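Local coordinates for protein kcn28 (Kitasatospora, PDB 6J31) that adopts the two-domain GT-B fold and belongs, through its C-terminal part, to a family named after erythromycin biosynthesis protein CIII, at residues 34-40 with 53-59; 296-302 with 316-322; 206-212 with 380-386. All coordinates share one frame; numbering follows the deposited sequence.

Contact 1. Residues 34-40 with 53-59; sequences RVTYAND and ELVPYTS
Y37 and its neighbours on the parallel strand 53-56 make the tight part of this contact. Y37 N reaches E53 O at 2.6 Å; V55 N reaches Y37 O at 2.7 Å, the donor standing above the carbonyl plane. Next to this rung, A38 CB packs on V55 CB at 4.0 Å. Further along, the ladder slackens: Y57 N to N39 O is 3.3 Å. There Y57, with CG between its own N and carbonyl carbon (chi1 79°), lays one ring face near D40 N while A38 O lies at the ring edge; its hydroxyl bonds S11 O. D40 closes this end, OD2 taking S59 N at 2.9 Å on its anti lone pair, with a water bridging the same oxygen to S59 O; OD1 turns to S42 N. The opposite end is looser and more exposed. R34 NE stands 3.5 Å from E53 OE1 at the guanidinium edge, a salt bridge whose hydrogen bond is long and weak, and R34 also pairs with D99. Strand 53-56 is one of the sheet's two outer strands: strand 6-10 flanks 34-39 on its other side, helix 74-96 covers A38, V55 and Y57, and helix 44-49 covers Y37 and L54.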
loop_
_atom_site.group_PDB
_atom_site.type_symbol
_atom_site.label_atom_id
_atom_site.label_comp_id
_atom_site.label_asym_id
_atom_site.label_seq_id
_atom_site.Cartn_x
_atom_site.Cartn_y
_atom_site.Cartn_z
ATOM N N ARG A 34 21.937 7.678 11.664
ATOM C CA ARG A 34 22.464 6.655 10.771
ATOM C C ARG A 34 21.354 5.644 10.522
ATOM O O ARG A 34 20.939 4.927 11.440
ATOM C CB ARG A 34 23.697 5.975 11.355
ATOM C CG ARG A 34 24.202 4.874 10.443
ATOM C CD ARG A 34 25.138 3.914 11.142
ATOM N NE ARG A 34 25.530 2.830 10.248
ATOM C CZ ARG A 34 25.902 1.628 10.664
ATOM N NH1 ARG A 34 25.958 1.369 11.964
ATOM N NH2 ARG A 34 26.235 0.694 9.787
ATOM N N VAL A 35 20.869 5.589 9.286
ATOM C CA VAL A 35 19.767 4.716 8.905
ATOM C C VAL A 35 20.298 3.666 7.941
ATOM O O VAL A 35 20.886 4.002 6.904
ATOM C CB VAL A 35 18.607 5.504 8.279
ATOM C CG1 VAL A 35 17.436 4.575 7.990
ATOM C CG2 VAL A 35 18.183 6.628 9.200
ATOM N N THR A 36 20.123 2.399 8.294
ATOM C CA THR A 36 20.385 1.298 7.381
ATOM C C THR A 36 19.049 0.732 6.922
ATOM O O THR A 36 18.072 0.729 7.677
ATOM C CB THR A 36 21.239 0.201 8.029
ATOM O OG1 THR A 36 20.608 -0.278 9.223
ATOM C CG2 THR A 36 22.623 0.754 8.371
ATOM N N TYR A 37 18.998 0.295 5.667
ATOM C CA TYR A 37 17.761 -0.174 5.053
ATOM C C TYR A 37 18.032 -1.532 4.419
ATOM O O TYR A 37 18.729 -1.621 3.403
ATOM C CB TYR A 37 17.255 0.843 4.027
ATOM C CG TYR A 37 15.828 0.651 3.566
ATOM C CD1 TYR A 37 15.197 -0.587 3.645
ATOM C CD2 TYR A 37 15.103 1.719 3.060
ATOM C CE1 TYR A 37 13.895 -0.753 3.223
ATOM C CE2 TYR A 37 13.800 1.561 2.637
ATOM C CZ TYR A 37 13.202 0.326 2.722
ATOM O OH TYR A 37 11.900 0.170 2.302
ATOM N N ALA A 38 17.472 -2.581 5.014
ATOM C CA ALA A 38 17.634 -3.939 4.517
ATOM C C ALA A 38 16.509 -4.257 3.544
ATOM O O ALA A 38 15.329 -4.161 3.897
ATOM C CB ALA A 38 17.647 -4.942 5.669
ATOM N N ASN A 39 16.875 -4.625 2.319
ATOM C CA ASN A 39 15.890 -5.008 1.321
ATOM C C ASN A 39 16.600 -5.755 0.200
ATOM O O ASN A 39 17.831 -5.781 0.126
ATOM C CB ASN A 39 15.133 -3.789 0.792
ATOM C CG ASN A 39 13.711 -4.121 0.403
ATOM O OD1 ASN A 39 13.420 -5.232 -0.047
ATOM N ND2 ASN A 39 12.806 -3.172 0.609
ATOM N N ASP A 40 15.801 -6.357 -0.675
ATOM C CA ASP A 40 16.344 -7.088 -1.809
ATOM C C ASP A 40 17.052 -6.124 -2.762
ATOM O O ASP A 40 16.607 -4.988 -2.939
ATOM C CB ASP A 40 15.226 -7.838 -2.534
ATOM C CG ASP A 40 15.745 -8.779 -3.612
ATOM O OD1 ASP A 40 16.168 -8.283 -4.679
ATOM O OD2 ASP A 40 15.716 -10.014 -3.401
ATOM N N GLU A 53 21.545 3.583 4.182
ATOM C CA GLU A 53 22.561 2.611 3.815
ATOM C C GLU A 53 21.869 1.312 3.412
ATOM O O GLU A 53 21.184 0.692 4.233
ATOM C CB GLU A 53 23.488 2.405 5.008
ATOM C CG GLU A 53 24.896 1.943 4.726
ATOM C CD GLU A 53 25.718 1.896 6.008
ATOM O OE1 GLU A 53 25.674 2.879 6.786
ATOM O OE2 GLU A 53 26.396 0.872 6.247
ATOM N N LEU A 54 22.020 0.910 2.151
ATOM C CA LEU A 54 21.395 -0.323 1.687
ATOM C C LEU A 54 22.087 -1.542 2.287
ATOM O O LEU A 54 23.306 -1.703 2.179
ATOM C CB LEU A 54 21.424 -0.408 0.165
ATOM C CG LEU A 54 21.065 -1.793 -0.389
ATOM C CD1 LEU A 54 19.608 -2.152 -0.134
ATOM C CD2 LEU A 54 21.393 -1.886 -1.879
ATOM N N VAL A 55 21.295 -2.408 2.907
ATOM C CA VAL A 55 21.775 -3.672 3.453
ATOM C C VAL A 55 21.122 -4.777 2.633
ATOM O O VAL A 55 19.955 -5.110 2.869
ATOM C CB VAL A 55 21.453 -3.788 4.953
ATOM C CG1 VAL A 55 21.870 -5.145 5.504
ATOM C CG2 VAL A 55 22.120 -2.662 5.721
ATOM N N PRO A 56 21.808 -5.348 1.647
ATOM C CA PRO A 56 21.143 -6.294 0.744
ATOM C C PRO A 56 20.918 -7.651 1.389
ATOM O O PRO A 56 21.745 -8.149 2.154
ATOM C CB PRO A 56 22.120 -6.402 -0.433
ATOM C CG PRO A 56 23.463 -6.171 0.199
ATOM C CD PRO A 56 23.222 -5.131 1.277
ATOM N N TYR A 57 19.753 -8.225 1.101
ATOM C CA TYR A 57 19.455 -9.610 1.419
ATOM C C TYR A 57 18.628 -10.172 0.276
ATOM O O TYR A 57 17.954 -9.433 -0.446
ATOM C CB TYR A 57 18.721 -9.759 2.769
ATOM C CG TYR A 57 17.237 -9.451 2.729
ATOM C CD1 TYR A 57 16.313 -10.415 2.335
ATOM C CD2 TYR A 57 16.758 -8.196 3.089
ATOM C CE1 TYR A 57 14.960 -10.137 2.293
ATOM C CE2 TYR A 57 15.399 -7.913 3.052
ATOM C CZ TYR A 57 14.507 -8.888 2.652
ATOM O OH TYR A 57 13.154 -8.629 2.606
ATOM N N THR A 58 18.671 -11.492 0.122
ATOM C CA THR A 58 17.980 -12.163 -0.970
ATOM C C THR A 58 16.560 -12.504 -0.538
ATOM O O THR A 58 16.355 -13.271 0.408
ATOM C CB THR A 58 18.732 -13.420 -1.402
ATOM O OG1 THR A 58 20.032 -13.053 -1.876
ATOM C CG2 THR A 58 17.976 -14.149 -2.510
ATOM N N SER A 59 15.588 -11.919 -1.228
ATOM C CA SER A 59 14.186 -12.173 -0.950
ATOM C C SER A 59 13.730 -13.439 -1.656
ATOM O O SER A 59 14.164 -13.736 -2.773
ATOM C CB SER A 59 13.329 -10.993 -1.410
ATOM O OG SER A 59 11.947 -11.289 -1.306
HETATM O O HOH W 1 15.688 -12.427 -4.961
#

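Contact 2. Residues 296-302 with 316-322; sequences ADVFVTH and VPMVVAP
F299 and M318 project from the same face of the sheet, the methionine chain running alongside the phenyl ring. One face of that ring carries T301 CB, offset toward the rim. M318 approaches obliquely, with CG 4.0 Å from F299 CD2 and its sulfur 5.4 Å from the ring centroid, a Met-aromatic contact. CG beside the backbone N (chi1 -69°) and an extended chi2 (170°) carry the sulfur there. The second flat group is the H302 imidazole. A321 O sits at its edge, in the ring plane, and accepts a nearly straight bond from ND1 at 3.1 Å (168° at the hydrogen).

Between these two groups the strands run parallel, joined through helix 305-314 as a beta-alpha-beta unit of the C-terminal GT-B domain. Their ladder alternates regularly: F299 N to P317 O, V319 N to F299 O at 2.9 Å, T301 N to V319 O, and A321 N to T301 O at 3.0 Å. On the face away from F299, V300 CG2 packs on V319 CB at 4.1 Å, and helix 350-362 covers V298 and V319. V320 meets helix 327-336 on the other face. At the start, V316 CG1 presses on F299 CB at 3.7 Å, while D297 turns its carboxylate to V230 N.

Chemically, then, this is a buried sheet interior: mostly apolar side chains lie on both faces, and backbone amides bond to backbone carbonyls. The carbonyl of A321, just past its strand, is met by a side chain instead: because it can only accept, ND1 must carry the hydrogen, and the bond helps fix the rotation of the imidazole.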
loop_
_atom_site.group_PDB
_atom_site.type_symbol
_atom_site.label_atom_id
_atom_site.label_comp_id
_atom_site.label_asym_id
_atom_site.label_seq_id
_atom_site.Cartn_x
_atom_site.Cartn_y
_atom_site.Cartn_z
ATOM N N ALA A 296 -7.309 16.217 -12.943
ATOM C CA ALA A 296 -8.350 15.222 -13.147
ATOM C C ALA A 296 -9.662 15.615 -12.474
ATOM O O ALA A 296 -9.686 16.249 -11.413
ATOM C CB ALA A 296 -7.893 13.859 -12.626
ATOM N N ASP A 297 -10.765 15.212 -13.105
ATOM C CA ASP A 297 -12.090 15.356 -12.523
ATOM C C ASP A 297 -12.650 14.044 -11.992
ATOM O O ASP A 297 -13.577 14.070 -11.176
ATOM C CB ASP A 297 -13.057 15.948 -13.560
ATOM C CG ASP A 297 -12.644 17.343 -14.013
ATOM O OD1 ASP A 297 -12.869 18.304 -13.248
ATOM O OD2 ASP A 297 -12.090 17.485 -15.125
ATOM N N VAL A 298 -12.109 12.908 -12.429
ATOM C CA VAL A 298 -12.474 11.603 -11.893
ATOM C C VAL A 298 -11.284 10.674 -12.079
ATOM O O VAL A 298 -10.449 10.879 -12.963
ATOM C CB VAL A 298 -13.753 11.026 -12.548
ATOM C CG1 VAL A 298 -13.459 10.518 -13.935
ATOM C CG2 VAL A 298 -14.334 9.910 -11.692
ATOM N N PHE A 299 -11.196 9.664 -11.218
ATOM C CA PHE A 299 -10.070 8.740 -11.183
ATOM C C PHE A 299 -10.620 7.327 -11.064
ATOM O O PHE A 299 -11.327 7.018 -10.101
ATOM C CB PHE A 299 -9.144 9.084 -10.008
ATOM C CG PHE A 299 -7.957 8.171 -9.855
ATOM C CD1 PHE A 299 -7.426 7.491 -10.935
ATOM C CD2 PHE A 299 -7.362 8.011 -8.613
ATOM C CE1 PHE A 299 -6.329 6.660 -10.777
ATOM C CE2 PHE A 299 -6.265 7.185 -8.447
ATOM C CZ PHE A 299 -5.747 6.508 -9.530
ATOM N N VAL A 300 -10.321 6.479 -12.043
ATOM C CA VAL A 300 -10.755 5.085 -12.028
ATOM C C VAL A 300 -9.563 4.214 -11.650
ATOM O O VAL A 300 -8.563 4.175 -12.376
ATOM C CB VAL A 300 -11.339 4.657 -13.383
ATOM C CG1 VAL A 300 -11.897 3.246 -13.283
ATOM C CG2 VAL A 300 -12.402 5.638 -13.846
ATOM N N THR A 301 -9.670 3.511 -10.521
ATOM C CA THR A 301 -8.565 2.743 -9.963
ATOM C C THR A 301 -9.090 1.416 -9.430
ATOM O O THR A 301 -10.297 1.230 -9.259
ATOM C CB THR A 301 -7.852 3.517 -8.841
ATOM O OG1 THR A 301 -6.870 2.678 -8.218
ATOM C CG2 THR A 301 -8.858 3.982 -7.794
ATOM N N HIS A 302 -8.166 0.478 -9.179
ATOM C CA HIS A 302 -8.545 -0.773 -8.526
ATOM C C HIS A 302 -8.969 -0.569 -7.078
ATOM O O HIS A 302 -9.673 -1.421 -6.528
ATOM C CB HIS A 302 -7.397 -1.792 -8.538
ATOM C CG HIS A 302 -7.336 -2.646 -9.769
ATOM N ND1 HIS A 302 -8.442 -3.276 -10.303
ATOM C CD2 HIS A 302 -6.285 -3.023 -10.534
ATOM C CE1 HIS A 302 -8.079 -3.969 -11.368
ATOM N NE2 HIS A 302 -6.775 -3.834 -11.529
ATOM N N VAL A 316 -9.852 14.224 -5.936
ATOM C CA VAL A 316 -10.426 13.694 -7.164
ATOM C C VAL A 316 -11.360 12.545 -6.795
ATOM O O VAL A 316 -10.926 11.580 -6.158
ATOM C CB VAL A 316 -9.337 13.218 -8.141
ATOM C CG1 VAL A 316 -9.952 12.615 -9.392
ATOM C CG2 VAL A 316 -8.396 14.360 -8.484
ATOM N N PRO A 317 -12.639 12.596 -7.167
ATOM C CA PRO A 317 -13.533 11.471 -6.877
ATOM C C PRO A 317 -13.125 10.233 -7.657
ATOM O O PRO A 317 -12.491 10.314 -8.711
ATOM C CB PRO A 317 -14.909 11.983 -7.318
ATOM C CG PRO A 317 -14.617 13.034 -8.317
ATOM C CD PRO A 317 -13.319 13.671 -7.908
ATOM N N MET A 318 -13.490 9.070 -7.119
ATOM C CA MET A 318 -12.961 7.816 -7.628
ATOM C C MET A 318 -14.070 6.837 -7.987
ATOM O O MET A 318 -15.085 6.742 -7.293
ATOM C CB MET A 318 -12.004 7.181 -6.608
ATOM C CG MET A 318 -10.710 7.978 -6.445
ATOM S SD MET A 318 -9.663 7.459 -5.076
ATOM C CE MET A 318 -10.372 8.420 -3.736
ATOM N N VAL A 319 -13.866 6.125 -9.090
ATOM C CA VAL A 319 -14.630 4.930 -9.424
ATOM C C VAL A 319 -13.729 3.741 -9.131
ATOM O O VAL A 319 -12.650 3.611 -9.721
ATOM C CB VAL A 319 -15.088 4.940 -10.892
ATOM C CG1 VAL A 319 -15.762 3.625 -11.242
ATOM C CG2 VAL A 319 -16.027 6.109 -11.151
ATOM N N VAL A 320 -14.144 2.890 -8.198
ATOM C CA VAL A 320 -13.289 1.846 -7.649
ATOM C C VAL A 320 -13.745 0.496 -8.182
ATOM O O VAL A 320 -14.943 0.192 -8.178
ATOM C CB VAL A 320 -13.308 1.864 -6.110
ATOM C CG1 VAL A 320 -12.305 0.869 -5.561
ATOM C CG2 VAL A 320 -13.021 3.260 -5.597
ATOM N N ALA A 321 -12.785 -0.316 -8.634
ATOM C CA ALA A 321 -13.033 -1.660 -9.153
ATOM C C ALA A 321 -12.173 -2.634 -8.357
ATOM O O ALA A 321 -11.107 -3.062 -8.824
ATOM C CB ALA A 321 -12.733 -1.754 -10.648
ATOM N N PRO A 322 -12.607 -3.015 -7.158
ATOM C CA PRO A 322 -11.757 -3.838 -6.294
ATOM C C PRO A 322 -11.573 -5.240 -6.852
ATOM O O PRO A 322 -12.468 -5.812 -7.479
ATOM C CB PRO A 322 -12.527 -3.866 -4.970
ATOM C CG PRO A 322 -13.953 -3.696 -5.388
ATOM C CD PRO A 322 -13.911 -2.727 -6.538
#

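Contact 3. Residues 206-212 with 380-386; sequences TFIGPCL and HGGTMRA
T383 holds OG1 beside its own backbone N (chi1 -61°), which carries the hydroxyl to L212 O, and R385 runs out fully extended to T206, CG opposite its backbone N (chi1 -172°). The T383 OG1 to L212 O bond is 2.8 Å long, the donor tilted from the carbonyl plane, and T383 OG1 also lies 3.3 Å from C211 CB. At the other end, T206 CG2 lies over one face of the R385 guanidinium, above its centre, 3.8 Å from CZ. H380 O lies at the edge of that guanidinium and takes a weak bond from NH1, while a water links NH1 to F207 O.

These segments mark a feature of GT-B proteins, in which the chain returns from the C-terminal domain so that its last helix packs on the N-terminal domain. Residues 206-212 leave strand 205-207, at one edge of the N-terminal sheet, and 380-386 lead into helix 382-391. At the turn into that helix G382 N bonds I208 O at 3.0 Å, with H380 CB 3.2 Å from I208 O. G381 and G209 both have positive phi, and at their backbone angles a CB would press on the preceding carbonyl oxygen.

Beyond the turn, I208 CG2 meets A386 CB at 3.9 Å, and L186 of the adjacent strand touches both residues. A second water joins the amides of L212 and T383. Helix 22-30 lies against T383 and A386, and P210 and L212 touch helix 305-314 of the C-terminal domain.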
loop_
_atom_site.group_PDB
_atom_site.type_symbol
_atom_site.label_atom_id
_atom_site.label_comp_id
_atom_site.label_asym_id
_atom_site.label_seq_id
_atom_site.Cartn_x
_atom_site.Cartn_y
_atom_site.Cartn_z
ATOM N N THR A 206 -0.638 3.515 15.821
ATOM C CA THR A 206 -0.804 4.951 15.619
ATOM C C THR A 206 -1.157 5.212 14.163
ATOM O O THR A 206 -0.406 4.826 13.263
ATOM C CB THR A 206 0.457 5.725 16.002
ATOM O OG1 THR A 206 0.716 5.566 17.400
ATOM C CG2 THR A 206 0.281 7.208 15.697
ATOM N N PHE A 207 -2.286 5.880 13.936
ATOM C CA PHE A 207 -2.694 6.249 12.584
ATOM C C PHE A 207 -1.934 7.504 12.178
ATOM O O PHE A 207 -2.158 8.585 12.731
ATOM C CB PHE A 207 -4.204 6.451 12.509
ATOM C CG PHE A 207 -4.986 5.190 12.739
ATOM C CD1 PHE A 207 -4.939 4.158 11.816
ATOM C CD2 PHE A 207 -5.769 5.035 13.873
ATOM C CE1 PHE A 207 -5.649 2.995 12.021
ATOM C CE2 PHE A 207 -6.487 3.873 14.083
ATOM C CZ PHE A 207 -6.429 2.851 13.155
ATOM N N ILE A 208 -1.021 7.355 11.224
ATOM C CA ILE A 208 -0.111 8.432 10.855
ATOM C C ILE A 208 -0.632 9.163 9.625
ATOM O O ILE A 208 -0.404 10.367 9.458
ATOM C CB ILE A 208 1.309 7.876 10.623
ATOM C CG1 ILE A 208 1.895 7.382 11.944
ATOM C CG2 ILE A 208 2.228 8.918 9.998
ATOM C CD1 ILE A 208 2.253 8.497 12.904
ATOM N N GLY A 209 -1.354 8.451 8.769
ATOM C CA GLY A 209 -1.637 8.948 7.448
ATOM C C GLY A 209 -0.407 8.786 6.580
ATOM O O GLY A 209 0.617 8.250 7.015
ATOM N N PRO A 210 -0.480 9.248 5.336
ATOM C CA PRO A 210 0.661 9.107 4.429
ATOM C C PRO A 210 1.845 9.941 4.880
ATOM O O PRO A 210 1.698 10.997 5.499
ATOM C CB PRO A 210 0.114 9.608 3.089
ATOM C CG PRO A 210 -0.971 10.550 3.476
ATOM C CD PRO A 210 -1.602 9.948 4.699
ATOM N N CYS A 211 3.033 9.445 4.565
ATOM C CA CYS A 211 4.267 10.162 4.856
ATOM C C CYS A 211 4.722 10.817 3.557
ATOM O O CYS A 211 5.251 10.157 2.662
ATOM C CB CYS A 211 5.306 9.216 5.445
ATOM S SG CYS A 211 4.858 8.681 7.121
ATOM N N LEU A 212 4.492 12.120 3.458
ATOM C CA LEU A 212 4.775 12.905 2.270
ATOM C C LEU A 212 6.014 13.759 2.505
ATOM O O LEU A 212 6.395 14.037 3.644
ATOM C CB LEU A 212 3.586 13.803 1.913
ATOM C CG LEU A 212 2.197 13.159 1.872
ATOM C CD1 LEU A 212 1.141 14.227 1.636
ATOM C CD2 LEU A 212 2.114 12.071 0.818
ATOM N N HIS A 380 -3.442 13.811 10.631
ATOM C CA HIS A 380 -2.977 12.618 11.325
ATOM C C HIS A 380 -1.508 12.691 11.730
ATOM O O HIS A 380 -1.045 11.816 12.471
ATOM C CB HIS A 380 -3.234 11.384 10.461
ATOM C CG HIS A 380 -4.636 10.870 10.565
ATOM N ND1 HIS A 380 -5.673 11.388 9.820
ATOM C CD2 HIS A 380 -5.177 9.899 11.337
ATOM C CE1 HIS A 380 -6.791 10.755 10.124
ATOM N NE2 HIS A 380 -6.517 9.847 11.043
ATOM N N GLY A 381 -0.771 13.703 11.274
ATOM C CA GLY A 381 0.591 13.918 11.728
ATOM C C GLY A 381 1.664 13.690 10.680
ATOM O O GLY A 381 2.661 14.418 10.657
ATOM N N GLY A 382 1.470 12.704 9.808
ATOM C CA GLY A 382 2.346 12.453 8.682
ATOM C C GLY A 382 3.788 12.173 9.075
ATOM O O GLY A 382 4.089 11.620 10.139
ATOM N N THR A 383 4.697 12.603 8.193
ATOM C CA THR A 383 6.113 12.264 8.308
ATOM C C THR A 383 6.704 12.739 9.627
ATOM O O THR A 383 7.418 11.992 10.309
ATOM C CB THR A 383 6.884 12.873 7.136
ATOM O OG1 THR A 383 6.389 12.339 5.903
ATOM C CG2 THR A 383 8.364 12.580 7.253
ATOM N N MET A 384 6.427 13.989 9.999
ATOM C CA MET A 384 7.064 14.556 11.181
ATOM C C MET A 384 6.612 13.843 12.447
ATOM O O MET A 384 7.426 13.590 13.344
ATOM C CB MET A 384 6.774 16.055 11.270
ATOM C CG MET A 384 7.267 16.834 10.058
ATOM S SD MET A 384 9.051 16.731 9.805
ATOM C CE MET A 384 9.161 17.234 8.089
ATOM N N ARG A 385 5.325 13.504 12.545
ATOM C CA ARG A 385 4.871 12.781 13.729
ATOM C C ARG A 385 5.467 11.378 13.778
ATOM O O ARG A 385 5.868 10.907 14.848
ATOM C CB ARG A 385 3.345 12.721 13.778
ATOM C CG ARG A 385 2.833 12.146 15.089
ATOM C CD ARG A 385 1.346 11.867 15.072
ATOM N NE ARG A 385 0.921 11.299 16.347
ATOM C CZ ARG A 385 -0.298 10.828 16.592
ATOM N NH1 ARG A 385 -1.233 10.863 15.651
ATOM N NH2 ARG A 385 -0.584 10.322 17.784
ATOM N N ALA A 386 5.544 10.703 12.627
ATOM C CA ALA A 386 6.124 9.364 12.591
ATOM C C ALA A 386 7.592 9.389 13.001
ATOM O O ALA A 386 8.039 8.549 13.793
ATOM C CB ALA A 386 5.966 8.763 11.198
HETATM O O HOH W 2 -3.927 9.207 14.932
HETATM O O HOH W 3 3.451 13.832 5.661
#

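How the contacts relate
From the N terminus, contact 1 closes first: 34-40 and 53-59 pair around one short helix at an edge of the N-terminal sheet. Contact 3 opens at 206-212, on the strand at the other edge of that sheet, and stays open through the C-terminal domain. Within that span, contact 2 opens and closes around helix 305-314, so it is enclosed by contact 3; contact 1 is finished before either begins, and none cross. Contact 3 closes at 380-386, returning the chain's end to the N-terminal domain. Contacts 1 and 2 knit separate sheets, their centres about 35 Å apart on opposite sides of the chain's centre, while contact 3 ties the domains together.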